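Local coordinates for Ice-binding protein (Flavobacteriaceae bacterium, PDB 5UYT) that probably binds ice crystals and restrains their growth, as an antifreeze protein built on right-handed beta-helix domains, at residues Pro4-Ala9 with Leu65-Leu70; Thr88-Gly93 with Phe119-Gln124; Thr106-Gly111 with Gln134-Asn139. All coordinates share one frame; numbering follows the deposited sequence.

Interactions 2 and 3 meet through the sheet of strands 88-90, 106-110 and 134-138, their centres about 11 Å apart; interaction 2 leads on from it to strand 119-123 on a neighbouring wall of the beta-helix. Interaction 1 stands apart on the helix 55-73 side, its centre about 18 and about 24 Å from those of interactions 2 and 3. All three mix buried and exposed residues, but their chemistry differs. Interaction 1 has no hydrogen bond between its segments and rests on a few apolar atoms; interaction 2 puts two phenylalanines into the interior beside one backbone bond; interaction 3 is fully paired parallel sheet, with Leu107, Leu109, Leu137 and Val135 inward, and threonines, Asp110, Gln134 and Leu136 outward.

Interaction 1. Residues Pro4-Ala9 with Leu65-Leu70; sequences PTLGAA and LIAYNL
Leu70 covers one side of Pro4, and its course from root to tip defines one end of the contact. Its CB lies 3.9 Å from Pro4 CB. Leu70 CG is set farther back, 4.6 Å from Pro4 CB. Leu70 CD1 returns to 3.9 Å from Pro4 CB and also approaches Pro4 CA. The other methyl, CD2, points away from the proline. Chi1 of -68° sets CG beside the backbone N, and chi2 of 163° then turns Leu70 CD1 to the loop, 4.2 Å from Thr5 N.

One helical turn earlier, Ala67 supplies the second point of touch. Its CB is 3.5 Å from Thr5 O and 3.6 Å from Leu6 CD2, so a single methyl meets both a carbonyl and a leucine tip. Thr5 O is buried here without a hydrogen-bond partner in the model; no hydrogen bond joins the two segments. The loop has order of its own: Gly7 N donates to Thr5 OG1 at 3.1 Å, an ST turn, and Ala8 N donates to Asp63 OD2 of helix 55-73.

Leu6 also touches Arg184 and Leu186 of strand 180-187, while Pro4 reaches Phe147 of strand 146-150. The N-terminal loop is thus wedged between helix 55-73 and strands 146-150 and 180-187, in keeping with the fold of the ice-binding protein family, a right-handed beta-helix with an alpha-helix running alongside.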
ATOM      1  N   PRO A   4     -12.511   3.801  22.855  1.00 50.22           N
ATOM      2  CA  PRO A   4     -13.492   4.557  22.065  1.00 49.32           C
ATOM      3  C   PRO A   4     -13.497   4.188  20.596  1.00 46.51           C
ATOM      4  O   PRO A   4     -12.433   4.013  19.992  1.00 43.56           O
ATOM      5  CB  PRO A   4     -13.049   6.019  22.228  1.00 49.35           C
ATOM      6  CG  PRO A   4     -11.642   5.949  22.700  1.00 49.20           C
ATOM      7  CD  PRO A   4     -11.543   4.691  23.520  1.00 50.48           C
ATOM      8  N   THR A   5     -14.689   4.068  20.023  1.00 46.31           N
ATOM      9  CA  THR A   5     -14.773   3.876  18.588  1.00 44.06           C
ATOM     10  C   THR A   5     -14.519   5.185  17.837  1.00 41.80           C
ATOM     11  O   THR A   5     -14.946   6.258  18.269  1.00 42.52           O
ATOM     12  CB  THR A   5     -16.084   3.190  18.139  1.00 45.62           C
ATOM     13  OG1 THR A   5     -16.028   2.985  16.723  1.00 44.39           O
ATOM     14  CG2 THR A   5     -17.324   4.021  18.509  1.00 47.54           C
ATOM     15  N   LEU A   6     -13.786   5.078  16.727  1.00 38.44           N
ATOM     16  CA  LEU A   6     -13.598   6.191  15.799  1.00 36.69           C
ATOM     17  C   LEU A   6     -14.634   6.233  14.671  1.00 36.90           C
ATOM     18  O   LEU A   6     -14.667   7.194  13.890  1.00 36.02           O
ATOM     19  CB  LEU A   6     -12.195   6.121  15.182  1.00 33.75           C
ATOM     20  CG  LEU A   6     -10.990   6.479  16.040  1.00 33.55           C
ATOM     21  CD1 LEU A   6      -9.735   6.271  15.199  1.00 31.88           C
ATOM     22  CD2 LEU A   6     -11.066   7.913  16.575  1.00 34.61           C
ATOM     23  N   GLY A   7     -15.440   5.175  14.564  1.00 37.90           N
ATOM     24  CA  GLY A   7     -16.391   5.020  13.456  1.00 38.61           C
ATOM     25  C   GLY A   7     -15.746   5.270  12.111  1.00 36.84           C
ATOM     26  O   GLY A   7     -14.770   4.602  11.757  1.00 34.74           O
ATOM     27  N   ALA A   8     -16.277   6.242  11.367  1.00 36.96           N
ATOM     28  CA  ALA A   8     -15.819   6.510   9.990  1.00 35.41           C
ATOM     29  C   ALA A   8     -14.449   7.205   9.949  1.00 33.66           C
ATOM     30  O   ALA A   8     -13.724   7.106   8.957  1.00 32.27           O
ATOM     31  CB  ALA A   8     -16.858   7.328   9.238  1.00 36.82           C
ATOM     32  N   ALA A   9     -14.110   7.930  11.010  1.00 33.49           N
ATOM     33  CA  ALA A   9     -12.779   8.513  11.106  1.00 32.47           C
ATOM     34  C   ALA A   9     -11.681   7.450  11.010  1.00 30.79           C
ATOM     35  O   ALA A   9     -10.551   7.752  10.571  1.00 30.09           O
ATOM     36  CB  ALA A   9     -12.636   9.305  12.397  1.00 33.15           C
ATOM     37  N   LEU A  65     -15.928  13.677  16.365  1.00 38.72           N
ATOM     38  CA  LEU A  65     -16.568  14.375  17.501  1.00 40.88           C
ATOM     39  C   LEU A  65     -16.991  13.407  18.616  1.00 41.90           C
ATOM     40  O   LEU A  65     -16.652  13.621  19.790  1.00 42.29           O
ATOM     41  CB  LEU A  65     -17.751  15.195  17.012  1.00 42.49           C
ATOM     42  CG  LEU A  65     -18.450  16.024  18.096  1.00 44.89           C
ATOM     43  CD1 LEU A  65     -17.517  17.078  18.679  1.00 45.09           C
ATOM     44  CD2 LEU A  65     -19.710  16.642  17.512  1.00 47.25           C
ATOM     45  N   ILE A  66     -17.723  12.354  18.245  1.00 41.94           N
ATOM     46  CA  ILE A  66     -18.130  11.296  19.182  1.00 42.91           C
ATOM     47  C   ILE A  66     -16.918  10.664  19.904  1.00 41.66           C
ATOM     48  O   ILE A  66     -16.955  10.503  21.141  1.00 42.80           O
ATOM     49  CB  ILE A  66     -18.949  10.197  18.460  1.00 43.34           C
ATOM     50  CG1 ILE A  66     -20.327  10.736  18.048  1.00 45.24           C
ATOM     51  CG2 ILE A  66     -19.134   8.974  19.355  1.00 44.48           C
ATOM     52  CD1 ILE A  66     -20.993   9.883  16.987  1.00 44.92           C
ATOM     53  N   ALA A  67     -15.880  10.305  19.126  1.00 39.05           N
ATOM     54  CA  ALA A  67     -14.593   9.820  19.656  1.00 37.52           C
ATOM     55  C   ALA A  67     -13.975  10.807  20.662  1.00 38.11           C
ATOM     56  O   ALA A  67     -13.580  10.394  21.763  1.00 38.29           O
ATOM     57  CB  ALA A  67     -13.600   9.514  18.527  1.00 35.44           C
ATOM     58  N   TYR A  68     -13.886  12.086  20.278  1.00 37.88           N
ATOM     59  CA  TYR A  68     -13.310  13.119  21.144  1.00 38.85           C
ATOM     60  C   TYR A  68     -14.033  13.155  22.505  1.00 41.17           C
ATOM     61  O   TYR A  68     -13.386  13.199  23.558  1.00 41.54           O
ATOM     62  CB  TYR A  68     -13.344  14.530  20.506  1.00 38.60           C
ATOM     63  CG  TYR A  68     -12.964  15.571  21.537  1.00 39.26           C
ATOM     64  CD1 TYR A  68     -11.626  15.800  21.845  1.00 38.56           C
ATOM     65  CD2 TYR A  68     -13.946  16.252  22.284  1.00 41.38           C
ATOM     66  CE1 TYR A  68     -11.256  16.694  22.826  1.00 39.43           C
ATOM     67  CE2 TYR A  68     -13.583  17.148  23.273  1.00 42.44           C
ATOM     68  CZ  TYR A  68     -12.241  17.372  23.536  1.00 41.47           C
ATOM     69  OH  TYR A  68     -11.871  18.260  24.526  1.00 42.47           O
ATOM     70  N   ASN A  69     -15.363  13.139  22.463  1.00 42.94           N
ATOM     71  CA  ASN A  69     -16.174  13.227  23.668  1.00 45.98           C
ATOM     72  C   ASN A  69     -15.987  12.028  24.592  1.00 46.37           C
ATOM     73  O   ASN A  69     -15.953  12.197  25.813  1.00 47.74           O
ATOM     74  CB  ASN A  69     -17.646  13.450  23.327  1.00 47.97           C
ATOM     75  CG  ASN A  69     -17.916  14.852  22.831  1.00 48.85           C
ATOM     76  OD1 ASN A  69     -17.203  15.788  23.173  1.00 48.97           O
ATOM     77  ND2 ASN A  69     -18.952  15.007  22.022  1.00 49.97           N
ATOM     78  N   LEU A  70     -15.832  10.836  24.012  1.00 45.10           N
ATOM     79  CA  LEU A  70     -15.522   9.642  24.798  1.00 44.92           C
ATOM     80  C   LEU A  70     -14.128   9.748  25.418  1.00 43.49           C
ATOM     81  O   LEU A  70     -13.928   9.386  26.583  1.00 43.45           O
ATOM     82  CB  LEU A  70     -15.625   8.380  23.949  1.00 44.83           C
ATOM     83  CG  LEU A  70     -17.004   7.945  23.441  1.00 46.36           C
ATOM     84  CD1 LEU A  70     -16.794   6.956  22.295  1.00 45.84           C
ATOM     85  CD2 LEU A  70     -17.836   7.353  24.570  1.00 49.22           C
TER

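Interaction 2. Residues Thr88-Gly93 with Phe119-Gln124; sequences TTLTAG and FIFKIQ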
ATOM      1  N   THR A  88      11.115   6.336  30.053  1.00 32.46           N
ATOM      2  CA  THR A  88       9.959   5.930  30.871  1.00 32.62           C
ATOM      3  C   THR A  88       9.171   4.790  30.227  1.00 31.21           C
ATOM      4  O   THR A  88       9.100   4.697  29.005  1.00 30.10           O
ATOM      5  CB  THR A  88       9.026   7.146  31.124  1.00 33.68           C
ATOM      6  OG1 THR A  88       9.655   8.016  32.073  1.00 35.20           O
ATOM      7  CG2 THR A  88       7.692   6.733  31.696  1.00 34.44           C
ATOM      8  N   THR A  89       8.593   3.926  31.055  1.00 31.28           N
ATOM      9  CA  THR A  89       7.671   2.880  30.577  1.00 30.59           C
ATOM     10  C   THR A  89       6.309   3.037  31.245  1.00 31.37           C
ATOM     11  O   THR A  89       6.242   3.218  32.478  1.00 32.15           O
ATOM     12  CB  THR A  89       8.241   1.467  30.833  1.00 31.00           C
ATOM     13  OG1 THR A  89       9.487   1.336  30.131  1.00 30.32           O
ATOM     14  CG2 THR A  89       7.293   0.397  30.296  1.00 30.63           C
ATOM     15  N   LEU A  90       5.235   3.012  30.456  1.00 30.76           N
ATOM     16  CA  LEU A  90       3.866   3.067  31.022  1.00 32.17           C
ATOM     17  C   LEU A  90       3.040   1.843  30.666  1.00 32.20           C
ATOM     18  O   LEU A  90       3.105   1.354  29.543  1.00 31.70           O
ATOM     19  CB  LEU A  90       3.095   4.314  30.549  1.00 31.81           C
ATOM     20  CG  LEU A  90       3.611   5.711  30.876  1.00 32.15           C
ATOM     21  CD1 LEU A  90       2.898   6.731  30.004  1.00 31.78           C
ATOM     22  CD2 LEU A  90       3.372   6.004  32.362  1.00 33.38           C
ATOM     23  N   THR A  91       2.265   1.366  31.641  1.00 33.97           N
ATOM     24  CA  THR A  91       1.283   0.312  31.388  1.00 34.32           C
ATOM     25  C   THR A  91      -0.088   0.950  31.085  1.00 34.27           C
ATOM     26  O   THR A  91      -0.193   2.186  30.987  1.00 33.57           O
ATOM     27  CB  THR A  91       1.222  -0.687  32.563  1.00 35.83           C
ATOM     28  OG1 THR A  91       1.168   0.028  33.809  1.00 37.47           O
ATOM     29  CG2 THR A  91       2.459  -1.579  32.557  1.00 35.96           C
ATOM     30  N   ALA A  92      -1.122   0.124  30.909  1.00 34.55           N
ATOM     31  CA  ALA A  92      -2.427   0.628  30.501  1.00 34.61           C
ATOM     32  C   ALA A  92      -2.899   1.728  31.442  1.00 35.95           C
ATOM     33  O   ALA A  92      -2.697   1.653  32.666  1.00 37.14           O
ATOM     34  CB  ALA A  92      -3.443  -0.493  30.449  1.00 35.34           C
ATOM     35  N   GLY A  93      -3.558   2.741  30.896  1.00 35.63           N
ATOM     36  CA  GLY A  93      -4.181   3.730  31.777  1.00 37.62           C
ATOM     37  C   GLY A  93      -4.737   4.933  31.044  1.00 37.24           C
ATOM     38  O   GLY A  93      -4.544   5.075  29.821  1.00 35.31           O
ATOM     39  N   PHE A 119      -4.345   2.859  26.170  1.00 30.81           N
ATOM     40  CA  PHE A 119      -3.510   3.949  26.671  1.00 31.19           C
ATOM     41  C   PHE A 119      -4.143   5.251  26.178  1.00 30.98           C
ATOM     42  O   PHE A 119      -4.182   5.488  24.985  1.00 30.46           O
ATOM     43  CB  PHE A 119      -2.085   3.805  26.104  1.00 29.91           C
ATOM     44  CG  PHE A 119      -1.426   2.483  26.425  1.00 30.11           C
ATOM     45  CD1 PHE A 119      -0.502   2.386  27.467  1.00 30.88           C
ATOM     46  CD2 PHE A 119      -1.709   1.336  25.666  1.00 30.15           C
ATOM     47  CE1 PHE A 119       0.110   1.167  27.765  1.00 31.09           C
ATOM     48  CE2 PHE A 119      -1.095   0.112  25.963  1.00 30.61           C
ATOM     49  CZ  PHE A 119      -0.181   0.034  27.013  1.00 30.72           C
ATOM     50  N   ILE A 120      -4.698   6.058  27.076  1.00 32.22           N
ATOM     51  CA  ILE A 120      -5.297   7.345  26.691  1.00 32.69           C
ATOM     52  C   ILE A 120      -4.532   8.470  27.410  1.00 33.37           C
ATOM     53  O   ILE A 120      -4.330   8.421  28.633  1.00 33.93           O
ATOM     54  CB  ILE A 120      -6.821   7.420  27.044  1.00 33.92           C
ATOM     55  CG1 ILE A 120      -7.639   6.429  26.200  1.00 33.25           C
ATOM     56  CG2 ILE A 120      -7.359   8.851  26.908  1.00 34.65           C
ATOM     57  CD1 ILE A 120      -9.041   6.160  26.743  1.00 34.26           C
ATOM     58  N   PHE A 121      -4.084   9.455  26.638  1.00 32.06           N
ATOM     59  CA  PHE A 121      -3.375  10.598  27.188  1.00 32.72           C
ATOM     60  C   PHE A 121      -4.235  11.837  27.027  1.00 33.50           C
ATOM     61  O   PHE A 121      -4.619  12.202  25.912  1.00 33.61           O
ATOM     62  CB  PHE A 121      -2.028  10.764  26.497  1.00 31.17           C
ATOM     63  CG  PHE A 121      -1.114   9.604  26.729  1.00 30.80           C
ATOM     64  CD1 PHE A 121      -0.295   9.580  27.848  1.00 31.55           C
ATOM     65  CD2 PHE A 121      -1.080   8.525  25.839  1.00 30.33           C
ATOM     66  CE1 PHE A 121       0.558   8.503  28.078  1.00 31.45           C
ATOM     67  CE2 PHE A 121      -0.233   7.443  26.061  1.00 30.01           C
ATOM     68  CZ  PHE A 121       0.582   7.434  27.197  1.00 30.24           C
ATOM     69  N   LYS A 122      -4.584  12.433  28.160  1.00 34.86           N
ATOM     70  CA  LYS A 122      -5.370  13.660  28.190  1.00 35.50           C
ATOM     71  C   LYS A 122      -4.418  14.837  28.366  1.00 35.89           C
ATOM     72  O   LYS A 122      -3.938  15.111  29.472  1.00 36.55           O
ATOM     73  CB  LYS A 122      -6.413  13.588  29.302  1.00 37.03           C
ATOM     74  CG  LYS A 122      -7.386  12.441  29.085  1.00 37.50           C
ATOM     75  CD  LYS A 122      -8.396  12.313  30.208  1.00 39.31           C
ATOM     76  CE  LYS A 122      -9.663  13.116  29.946  1.00 40.70           C
ATOM     77  NZ  LYS A 122     -10.586  12.989  31.111  1.00 42.46           N
ATOM     78  N   ILE A 123      -4.124  15.515  27.259  1.00 35.44           N
ATOM     79  CA  ILE A 123      -3.159  16.617  27.281  1.00 36.48           C
ATOM     80  C   ILE A 123      -3.885  17.968  27.267  1.00 37.23           C
ATOM     81  O   ILE A 123      -4.431  18.364  26.236  1.00 36.30           O
ATOM     82  CB  ILE A 123      -2.166  16.551  26.088  1.00 35.21           C
ATOM     83  CG1 ILE A 123      -1.515  15.141  25.893  1.00 35.51           C
ATOM     84  CG2 ILE A 123      -1.144  17.682  26.180  1.00 36.09           C
ATOM     85  CD1 ILE A 123      -0.853  14.559  27.139  1.00 36.05           C
ATOM     86  N   GLN A 124      -3.892  18.670  28.407  1.00 39.69           N
ATOM     87  CA  GLN A 124      -4.663  19.917  28.544  1.00 41.19           C
ATOM     88  C   GLN A 124      -3.801  21.112  28.149  1.00 40.98           C
ATOM     89  O   GLN A 124      -3.479  21.978  28.972  1.00 41.14           O
ATOM     90  CB  GLN A 124      -5.209  20.086  29.974  1.00 44.51           C
ATOM     91  CG  GLN A 124      -5.844  18.814  30.518  1.00 45.93           C
ATOM     92  CD  GLN A 124      -7.007  18.362  29.668  1.00 45.68           C
ATOM     93  OE1 GLN A 124      -6.939  17.350  28.979  1.00 44.62           O
ATOM     94  NE2 GLN A 124      -8.081  19.138  29.701  1.00 47.51           N
TER
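The Phe119 ring has the CA of Ala92 over one face, 4.2 Å from the ring centroid and 26° off its normal, a CH-pi contact. At its edge, near the ring plane, Leu90 O stands 3.5 Å from Phe119 CE1, and Thr91 C reaches the same CE1 obliquely. The Phe121 ring is met at its edge and in its plane by Leu90 CD1, 3.5 Å from Phe121 CE1 and 3.7 Å from CZ; this leucine and the phenylalanine approach from opposite directions. Trp148 stacks on Phe121 from strand 146-150.

Phe119 CG lies beside the backbone N (chi1 -57°), which carries the ring back against the bend at Leu90-Ala92 instead of along its own strand. Replacing it with an alanine would probably open a gap beside Thr91 and Ala92 and let that bend shift.

Pairing between the backbones is parallel at Gly93 and Phe119. Ile120 N donates to Gly93 O at 2.9 Å and 172°, nearly straight, and Phe119 CA adds a CA-H...O contact to Gly93 O at 3.5 Å. This bond, with the one between Gly93 and Val118, sets the local parallel register, while the Phe119 ring packs on the peptide backbone of the bend and Leu90 and Phe121 form the apolar side-chain contact.

Interaction 3. Residues Thr106-Gly111 with Gln134-Asn139; sequences TLTLDG and QVLLTN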
ATOM      1  N   THR A 106      12.899   8.248  24.632  1.00 28.13           N
ATOM      2  CA  THR A 106      12.065   7.089  24.374  0.50 27.73           C
ATOM      3  C   THR A 106      10.890   7.004  25.373  1.00 28.14           C
ATOM      4  O   THR A 106      11.075   7.253  26.571  1.00 28.78           O
ATOM      5  CB  THR A 106      12.945   5.820  24.420  0.50 28.26           C
ATOM      6  OG1 THR A 106      14.102   6.007  23.576  0.50 28.32           O
ATOM      7  CG2 THR A 106      12.181   4.631  23.952  0.50 27.43           C
ATOM      8  N   LEU A 107       9.701   6.663  24.880  1.00 27.29           N
ATOM      9  CA  LEU A 107       8.566   6.356  25.736  1.00 27.42           C
ATOM     10  C   LEU A 107       8.097   4.967  25.345  1.00 27.20           C
ATOM     11  O   LEU A 107       7.813   4.734  24.170  1.00 26.99           O
ATOM     12  CB  LEU A 107       7.407   7.352  25.532  1.00 27.46           C
ATOM     13  CG  LEU A 107       6.174   7.063  26.404  1.00 28.76           C
ATOM     14  CD1 LEU A 107       6.491   7.224  27.887  1.00 29.84           C
ATOM     15  CD2 LEU A 107       4.990   7.942  26.020  1.00 29.02           C
ATOM     16  N   THR A 108       8.001   4.051  26.305  1.00 27.33           N
ATOM     17  CA  THR A 108       7.554   2.679  26.015  1.00 26.71           C
ATOM     18  C   THR A 108       6.158   2.434  26.581  1.00 27.16           C
ATOM     19  O   THR A 108       5.891   2.722  27.751  1.00 28.19           O
ATOM     20  CB  THR A 108       8.566   1.617  26.528  1.00 27.03           C
ATOM     21  OG1 THR A 108       9.830   1.842  25.898  1.00 27.14           O
ATOM     22  CG2 THR A 108       8.108   0.188  26.227  1.00 26.90           C
ATOM     23  N   LEU A 109       5.264   1.911  25.741  1.00 26.72           N
ATOM     24  CA  LEU A 109       3.927   1.531  26.194  1.00 27.23           C
ATOM     25  C   LEU A 109       3.870   0.006  26.236  1.00 27.79           C
ATOM     26  O   LEU A 109       4.005  -0.681  25.201  1.00 26.74           O
ATOM     27  CB  LEU A 109       2.840   2.134  25.278  1.00 26.78           C
ATOM     28  CG  LEU A 109       3.000   3.624  24.958  1.00 26.22           C
ATOM     29  CD1 LEU A 109       1.858   4.125  24.090  1.00 26.24           C
ATOM     30  CD2 LEU A 109       3.124   4.476  26.233  1.00 27.39           C
ATOM     31  N   ASP A 110       3.680  -0.505  27.448  1.00 28.91           N
ATOM     32  CA  ASP A 110       3.836  -1.925  27.762  1.00 29.96           C
ATOM     33  C   ASP A 110       2.454  -2.508  28.013  1.00 30.16           C
ATOM     34  O   ASP A 110       1.721  -2.078  28.927  1.00 30.43           O
ATOM     35  CB  ASP A 110       4.762  -2.029  28.985  1.00 31.47           C
ATOM     36  CG  ASP A 110       4.779  -3.410  29.647  1.00 33.47           C
ATOM     37  OD1 ASP A 110       4.155  -4.392  29.192  1.00 33.21           O
ATOM     38  OD2 ASP A 110       5.411  -3.475  30.731  1.00 35.55           O
ATOM     39  N   GLY A 111       2.083  -3.468  27.178  1.00 29.37           N
ATOM     40  CA  GLY A 111       0.725  -3.995  27.181  1.00 30.25           C
ATOM     41  C   GLY A 111       0.446  -4.998  28.290  1.00 31.80           C
ATOM     42  O   GLY A 111      -0.672  -5.497  28.401  1.00 32.41           O
ATOM     43  N   GLN A 134      11.095   8.761  20.287  1.00 26.28           N
ATOM     44  CA  GLN A 134      10.483   7.487  19.846  1.00 26.66           C
ATOM     45  C   GLN A 134       9.479   6.929  20.840  1.00 26.37           C
ATOM     46  O   GLN A 134       9.822   6.660  21.997  1.00 26.94           O
ATOM     47  CB  GLN A 134      11.560   6.464  19.570  1.00 28.73           C
ATOM     48  CG  GLN A 134      12.419   6.859  18.383  1.00 31.46           C
ATOM     49  CD  GLN A 134      13.264   5.715  17.885  1.00 34.71           C
ATOM     50  OE1 GLN A 134      14.294   5.934  17.263  1.00 38.74           O
ATOM     51  NE2 GLN A 134      12.828   4.490  18.139  1.00 36.54           N
ATOM     52  N   VAL A 135       8.257   6.729  20.372  1.00 25.31           N
ATOM     53  CA  VAL A 135       7.248   6.022  21.141  1.00 25.76           C
ATOM     54  C   VAL A 135       7.262   4.559  20.694  1.00 26.11           C
ATOM     55  O   VAL A 135       7.127   4.276  19.513  1.00 24.74           O
ATOM     56  CB  VAL A 135       5.863   6.672  20.966  1.00 25.95           C
ATOM     57  CG1 VAL A 135       4.781   5.866  21.692  1.00 26.38           C
ATOM     58  CG2 VAL A 135       5.925   8.086  21.532  1.00 26.50           C
ATOM     59  N   LEU A 136       7.470   3.658  21.652  1.00 26.89           N
ATOM     60  CA  LEU A 136       7.660   2.237  21.365  1.00 26.94           C
ATOM     61  C   LEU A 136       6.536   1.429  22.003  1.00 27.28           C
ATOM     62  O   LEU A 136       6.010   1.810  23.066  1.00 27.37           O
ATOM     63  CB  LEU A 136       9.007   1.752  21.925  1.00 28.17           C
ATOM     64  CG  LEU A 136      10.262   2.575  21.613  1.00 29.23           C
ATOM     65  CD1 LEU A 136      11.467   2.072  22.396  1.00 29.50           C
ATOM     66  CD2 LEU A 136      10.573   2.568  20.122  1.00 27.69           C
ATOM     67  N   LEU A 137       6.146   0.336  21.333  1.00 26.81           N
ATOM     68  CA  LEU A 137       5.146  -0.573  21.874  1.00 27.52           C
ATOM     69  C   LEU A 137       5.780  -1.913  22.242  1.00 28.01           C
ATOM     70  O   LEU A 137       6.624  -2.451  21.505  1.00 27.71           O
ATOM     71  CB  LEU A 137       3.989  -0.804  20.883  1.00 27.73           C
ATOM     72  CG  LEU A 137       3.333   0.444  20.284  1.00 28.06           C
ATOM     73  CD1 LEU A 137       2.328   0.041  19.201  1.00 29.20           C
ATOM     74  CD2 LEU A 137       2.706   1.337  21.366  1.00 29.01           C
ATOM     75  N   THR A 138       5.378  -2.464  23.386  1.00 28.45           N
ATOM     76  CA  THR A 138       5.884  -3.784  23.770  1.00 29.92           C
ATOM     77  C   THR A 138       4.826  -4.645  24.438  1.00 30.41           C
ATOM     78  O   THR A 138       3.805  -4.142  24.939  1.00 29.77           O
ATOM     79  CB  THR A 138       7.063  -3.710  24.764  1.00 31.58           C
ATOM     80  OG1 THR A 138       6.627  -3.069  25.977  1.00 32.70           O
ATOM     81  CG2 THR A 138       8.198  -2.945  24.197  1.00 32.05           C
ATOM     82  N   ASN A 139       5.092  -5.951  24.436  1.00 31.40           N
ATOM     83  CA  ASN A 139       4.421  -6.853  25.352  1.00 32.53           C
ATOM     84  C   ASN A 139       2.911  -6.783  25.135  1.00 32.38           C
ATOM     85  O   ASN A 139       2.120  -6.700  26.078  1.00 32.45           O
ATOM     86  CB  ASN A 139       4.837  -6.488  26.798  1.00 33.61           C
ATOM     87  CG  ASN A 139       4.536  -7.590  27.792  1.00 35.72           C
ATOM     88  OD1 ASN A 139       4.502  -8.779  27.439  1.00 35.80           O
ATOM     89  ND2 ASN A 139       4.327  -7.206  29.052  1.00 36.79           N
TER
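Leu107 and Leu109 each use both backbone polar groups on strand 134-138, and this defines the parallel pairing. Leu107 N donates to Gln134 O at 2.9 Å while Leu107 O receives Leu136 N at 2.8 Å; two residues on, Leu109 N donates to Leu136 O and Leu109 O receives Thr138 N. Gly111 N closes the series on Thr138 O at 2.9 Å. Leu136 thus has both its N-H and its carbonyl satisfied across the contact, and so does Thr138. CA-H...O contacts add to the same carbonyls, among them Val135 CA to Leu107 O at 3.3 Å.

One side-chain bond finishes the pairing. Asn139 ND2 donates to Asp110 OD1 at 2.8 Å with an N-H...O angle of 161°, arriving on the syn side of the carboxylate and somewhat out of its plane. The two side chains run side by side with their flat groups 44° apart, and Asp110 reaches the asparagine because its CG is anti to the backbone N (chi1 167°). OD1 also accepts from Gly112 N, so two donors grip it.

On the face of Thr106, Thr108 and Asp110, the Thr108 and Thr138 side chains cross at about a right angle, with Thr108 CG2 3.6 Å from Thr138 OG1. On the reverse face, Leu109 CD1 touches Leu137 CD2 at 4.0 Å and Val135 CG1 at 4.2 Å.

Such in-register parallel pairing between successive coils, apolar residues inward, is that of a right-handed beta-helix. Strand 106-110 is the middle of three, bonded by its far edge to strand 88-90. Leu107 touches Trp148, Leu109 touches Val146, Phe119 and Phe121, and Val135 reaches strand 161-163.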